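Local coordinates for protein homoprotocatechuate 2,3-dioxygenase (Brevibacterium fuscum, PDB 4Z6M) that uses a non-haem iron(II) centre and molecular oxygen to cleave the aromatic ring of homoprotocatechuate, acting as an extradiol catechol dioxygenase, at residues K30-Y35 against L41-E46; H62-T67 against V215-H220. The protein carries 1 engineered substitution. All coordinates share one frame; numbering follows the deposited sequence.

Interaction 1: K30-Y35 against L41-E46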
# COMPACT_ATOMS: atom_id res chain seq x y z
N LYS A 30 22.84 13.25 -19.09
CA LYS A 30 21.52 12.72 -19.41
C LYS A 30 21.28 11.45 -18.58
O LYS A 30 20.19 11.24 -18.04
CB LYS A 30 21.38 12.43 -20.91
CG LYS A 30 21.23 13.69 -21.74
CD LYS A 30 20.93 13.34 -23.19
CE LYS A 30 20.08 14.39 -23.89
NZ LYS A 30 19.64 13.87 -25.23
N SER A 31 22.31 10.62 -18.47
CA SER A 31 22.19 9.42 -17.64
C SER A 31 21.99 9.76 -16.17
O SER A 31 21.17 9.16 -15.48
CB SER A 31 23.39 8.51 -17.84
OG SER A 31 23.46 8.10 -19.19
N ARG A 32 22.70 10.78 -15.68
CA ARG A 32 22.48 11.24 -14.30
C ARG A 32 21.05 11.69 -14.08
O ARG A 32 20.44 11.38 -13.05
CB ARG A 32 23.43 12.42 -13.97
CG ARG A 32 23.50 12.69 -12.47
CD ARG A 32 24.32 13.95 -12.17
NE ARG A 32 24.62 14.10 -10.75
CZ ARG A 32 23.74 14.50 -9.84
NH1 ARG A 32 22.50 14.82 -10.19
NH2 ARG A 32 24.12 14.62 -8.57
N ASN A 33 20.49 12.43 -15.03
CA ASN A 33 19.12 12.89 -14.88
C ASN A 33 18.15 11.71 -14.73
O ASN A 33 17.20 11.77 -13.94
CB ASN A 33 18.73 13.79 -16.06
CG ASN A 33 17.29 14.25 -16.00
OD1 ASN A 33 16.45 13.76 -16.76
ND2 ASN A 33 16.99 15.17 -15.09
N PHE A 34 18.40 10.64 -15.47
CA PHE A 34 17.53 9.47 -15.40
C PHE A 34 17.71 8.76 -14.05
O PHE A 34 16.73 8.50 -13.33
CB PHE A 34 17.84 8.52 -16.55
CG PHE A 34 16.96 7.28 -16.61
CD1 PHE A 34 15.68 7.37 -17.14
CD2 PHE A 34 17.41 6.05 -16.17
CE1 PHE A 34 14.86 6.24 -17.22
CE2 PHE A 34 16.60 4.92 -16.25
CZ PHE A 34 15.34 5.02 -16.78
N TYR A 35 18.94 8.40 -13.70
CA TYR A 35 19.15 7.56 -12.54
C TYR A 35 19.02 8.28 -11.20
O TYR A 35 18.61 7.67 -10.21
CB TYR A 35 20.49 6.85 -12.61
CG TYR A 35 20.54 5.77 -13.67
CD1 TYR A 35 19.99 4.52 -13.43
CD2 TYR A 35 21.13 5.98 -14.90
CE1 TYR A 35 20.01 3.52 -14.39
CE2 TYR A 35 21.17 4.98 -15.86
CZ TYR A 35 20.61 3.75 -15.60
OH TYR A 35 20.60 2.75 -16.52
N LEU A 41 18.19 7.27 -7.26
CA LEU A 41 19.34 6.58 -6.69
C LEU A 41 20.29 7.59 -6.03
O LEU A 41 20.27 8.77 -6.36
CB LEU A 41 20.08 5.77 -7.76
CG LEU A 41 19.37 4.46 -8.16
CD1 LEU A 41 19.94 3.94 -9.47
CD2 LEU A 41 19.45 3.39 -7.09
N HIS A 42 21.07 7.10 -5.07
CA HIS A 42 21.89 7.95 -4.22
C HIS A 42 23.33 7.99 -4.69
O HIS A 42 23.91 6.94 -4.95
CB HIS A 42 21.80 7.42 -2.78
CG HIS A 42 20.41 7.44 -2.29
ND1 HIS A 42 19.83 8.59 -1.82
CD2 HIS A 42 19.41 6.52 -2.37
CE1 HIS A 42 18.55 8.36 -1.54
NE2 HIS A 42 18.28 7.11 -1.88
N VAL A 43 23.90 9.18 -4.78
CA VAL A 43 25.26 9.35 -5.29
C VAL A 43 26.27 9.08 -4.19
O VAL A 43 26.30 9.75 -3.15
CB VAL A 43 25.48 10.76 -5.89
CG1 VAL A 43 26.90 10.89 -6.42
CG2 VAL A 43 24.49 11.03 -7.01
N SER A 44 27.13 8.09 -4.43
CA SER A 44 28.26 7.80 -3.55
C SER A 44 29.47 8.62 -3.92
O SER A 44 30.29 8.92 -3.07
CB SER A 44 28.61 6.31 -3.61
OG SER A 44 27.50 5.53 -3.20
N TYR A 45 29.62 8.89 -5.22
CA TYR A 45 30.79 9.61 -5.74
C TYR A 45 30.48 9.99 -7.17
O TYR A 45 29.86 9.21 -7.89
CB TYR A 45 32.06 8.73 -5.74
CG TYR A 45 33.26 9.55 -6.15
CD1 TYR A 45 33.80 10.48 -5.27
CD2 TYR A 45 33.79 9.48 -7.44
CE1 TYR A 45 34.87 11.27 -5.64
CE2 TYR A 45 34.87 10.26 -7.80
CZ TYR A 45 35.40 11.16 -6.91
OH TYR A 45 36.47 11.94 -7.27
N GLU A 46 30.92 11.16 -7.61
CA GLU A 46 30.86 11.48 -9.03
C GLU A 46 31.97 12.43 -9.43
O GLU A 46 32.47 13.22 -8.63
CB GLU A 46 29.49 12.05 -9.44
CG GLU A 46 29.10 13.33 -8.79
CD GLU A 46 27.72 13.81 -9.19
OE1 GLU A 46 27.35 13.67 -10.38
OE2 GLU A 46 27.00 14.33 -8.30
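Glu46 OE1 takes the shortest bond of this contact, 2.8 Å from Arg32 NE, with an N-H...O angle of 163°. The second carboxylate oxygen, Glu46 OE2, receives Arg32 NH2 at 2.9 Å. Arg32 therefore grips Glu46 side-on, one nitrogen to each oxygen. The guanidinium and carboxylate planes are only 7° apart. Both oxygens are met on the syn side, OE1 through its syn lone pair, while the NH2 donor stands a little out of the carboxylate plane. The Arg32 chain leaves the helix with CG anti to the backbone N (chi1 -165°) and runs extended to NE, long enough to span the gap to the strand. Val43 CG2 lies obliquely near the guanidinium, 3.9 Å from Arg32 NH2.

At the C-terminal end of 30-35, Leu41 N, just ahead of strand 42-46, donates back to Tyr35 O at 3.0 Å. Leu41 and Tyr35 lie side by side and point the same way, with Leu41 CD1 4.0 Å from Tyr35 CD1. The Tyr35 hydroxyl is hydrogen-bonded to Asp260.

Strand 15-25, helix 28-38 and strand 42-46 form the opening beta-alpha-beta part of the first glyoxalase-superfamily module. Here its helix is tied to the outermost strand by a partly exposed ion pair beside a buried apolar pair. The paired, nearly coplanar bonds should restrict rotation of both charged groups.

Interaction 2: H62-T67 against V215-H220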
# COMPACT_ATOMS: atom_id res chain seq x y z
N HIS A 62 28.69 1.02 -3.83
CA HIS A 62 27.77 1.31 -4.91
C HIS A 62 27.11 0.03 -5.42
O HIS A 62 27.60 -1.07 -5.21
CB HIS A 62 28.48 2.00 -6.05
CG HIS A 62 29.65 1.22 -6.56
ND1 HIS A 62 30.95 1.50 -6.20
CD2 HIS A 62 29.72 0.15 -7.39
CE1 HIS A 62 31.76 0.64 -6.77
NE2 HIS A 62 31.03 -0.20 -7.49
N ASN A 63 26.00 0.24 -6.11
CA ASN A 63 25.30 -0.81 -6.87
C ASN A 63 25.35 -0.57 -8.38
O ASN A 63 24.97 -1.47 -9.15
CB ASN A 63 23.84 -0.91 -6.46
CG ASN A 63 23.65 -1.29 -5.01
OD1 ASN A 63 22.96 -0.57 -4.26
ND2 ASN A 63 24.23 -2.40 -4.59
N LEU A 64 25.75 0.63 -8.79
CA LEU A 64 25.72 0.98 -10.20
C LEU A 64 26.81 2.01 -10.45
O LEU A 64 26.87 3.01 -9.75
CB LEU A 64 24.35 1.52 -10.61
CG LEU A 64 24.09 1.79 -12.07
CD1 LEU A 64 24.16 0.51 -12.90
CD2 LEU A 64 22.73 2.44 -12.25
N VAL A 65 27.67 1.74 -11.42
CA VAL A 65 28.67 2.70 -11.88
C VAL A 65 28.31 3.07 -13.31
O VAL A 65 28.21 2.19 -14.18
CB VAL A 65 30.10 2.14 -11.83
CG1 VAL A 65 31.10 3.23 -12.20
CG2 VAL A 65 30.40 1.61 -10.44
N LEU A 66 28.10 4.36 -13.55
CA LEU A 66 27.89 4.87 -14.90
C LEU A 66 29.23 5.46 -15.36
O LEU A 66 29.76 6.37 -14.72
CB LEU A 66 26.82 5.96 -14.93
CG LEU A 66 25.49 5.60 -14.26
CD1 LEU A 66 24.57 6.81 -14.29
CD2 LEU A 66 24.87 4.37 -14.91
N THR A 67 29.77 4.93 -16.46
CA THR A 67 31.08 5.34 -16.97
C THR A 67 30.88 5.92 -18.36
O THR A 67 30.34 5.26 -19.23
CB THR A 67 32.05 4.15 -16.99
OG1 THR A 67 32.30 3.71 -15.66
CG2 THR A 67 33.37 4.51 -17.66
N VAL A 215 19.26 -4.89 -15.63
CA VAL A 215 19.62 -4.87 -14.22
C VAL A 215 18.33 -4.57 -13.47
O VAL A 215 17.57 -3.70 -13.89
CB VAL A 215 20.65 -3.74 -13.96
CG1 VAL A 215 21.02 -3.68 -12.49
CG2 VAL A 215 21.88 -3.93 -14.83
N ALA A 216 18.11 -5.26 -12.35
CA ALA A 216 16.90 -5.10 -11.56
C ALA A 216 17.17 -4.56 -10.17
O ALA A 216 18.05 -5.06 -9.47
CB ALA A 216 16.18 -6.43 -11.43
N PHE A 217 16.35 -3.56 -9.80
CA PHE A 217 16.33 -3.02 -8.45
C PHE A 217 15.00 -3.31 -7.80
O PHE A 217 13.97 -3.35 -8.46
CB PHE A 217 16.53 -1.51 -8.48
CG PHE A 217 17.92 -1.09 -8.86
CD1 PHE A 217 18.25 -0.89 -10.19
CD2 PHE A 217 18.88 -0.89 -7.87
CE1 PHE A 217 19.52 -0.51 -10.54
CE2 PHE A 217 20.16 -0.50 -8.22
CZ PHE A 217 20.47 -0.33 -9.56
N SER A 218 15.02 -3.49 -6.48
CA SER A 218 13.82 -3.73 -5.67
C SER A 218 13.22 -2.45 -5.13
O SER A 218 13.94 -1.48 -4.90
CB SER A 218 14.14 -4.62 -4.45
OG SER A 218 14.73 -5.84 -4.81
N THR A 219 11.92 -2.48 -4.87
CA THR A 219 11.26 -1.52 -3.99
C THR A 219 10.70 -2.27 -2.78
O THR A 219 10.65 -3.50 -2.75
CB THR A 219 10.07 -0.84 -4.69
OG1 THR A 219 9.12 -1.85 -5.09
CG2 THR A 219 10.52 -0.02 -5.90
N HIS A 220 10.23 -1.52 -1.79
CA HIS A 220 9.55 -2.11 -0.65
C HIS A 220 8.19 -2.66 -1.03
O HIS A 220 7.84 -3.79 -0.66
CB HIS A 220 9.37 -1.08 0.48
CG HIS A 220 10.63 -0.77 1.22
ND1 HIS A 220 11.03 0.52 1.48
CD2 HIS A 220 11.57 -1.59 1.75
CE1 HIS A 220 12.16 0.49 2.15
NE2 HIS A 220 12.51 -0.77 2.33
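Phe217 presents the edge of its ring to the side chains of Asn63 and Leu64. Asn63 CB lies 4.1 Å from Phe217 CE2, and Leu64 CB is 4.4 Å from Phe217 CZ. Both beta carbons sit near the plane of the ring, so both meet it at its edge and neither lies over a face. The CB of Phe217 already points toward 62-67, and with CG anti to the carbonyl carbon (chi1 -71°) the ring brings its CE2-CZ edge to the two beta carbons.

No hydrogen bond links the two segments. Asn63 CA and Phe217 CA are 9.4 Å apart, so the strands meet through side chains alone. Asn63 and Val215 both pack on Leu153 of strand 152-160.

The polar end of Asn63 is buried and satisfied by other partners. Its OD1 is bonded to Ser55, and its ND2 to Glu58 and to the carbonyl of Ala19. These bonds hold the amide, while its CB meets the phenyl edge. Asn63 and Leu64 both face Leu53, forming a classic beta bulge at the start of strand 64-68.

Phe217 follows closely on His214, one of the iron ligands with His155 and Glu267, and its side chain is about 10 Å from the metal. The contact is apolar packing between the sheets of two glyoxalase-superfamily modules, the paired architecture familiar from extradiol dioxygenases.

Overall arrangement
Interaction 1 comes first along the chain and closes before interaction 2 opens. Their centres are about 10 Å apart, and both reach the eight-stranded sheet of the first glyoxalase-superfamily region. Interaction 1 is local: it joins helix 28-38 to strand 42-46, an outermost strand of that sheet within the chain. Interaction 2 spans 148 residues and brings strand 64-68 to strand 211-218 of the second, iron-bearing sheet. The two contacts share one apolar core. Tyr35 packs on Leu64 and Leu66, and Leu41 touches Phe217. The helix packed on the first sheet is thereby tied into the junction with the metal-binding half.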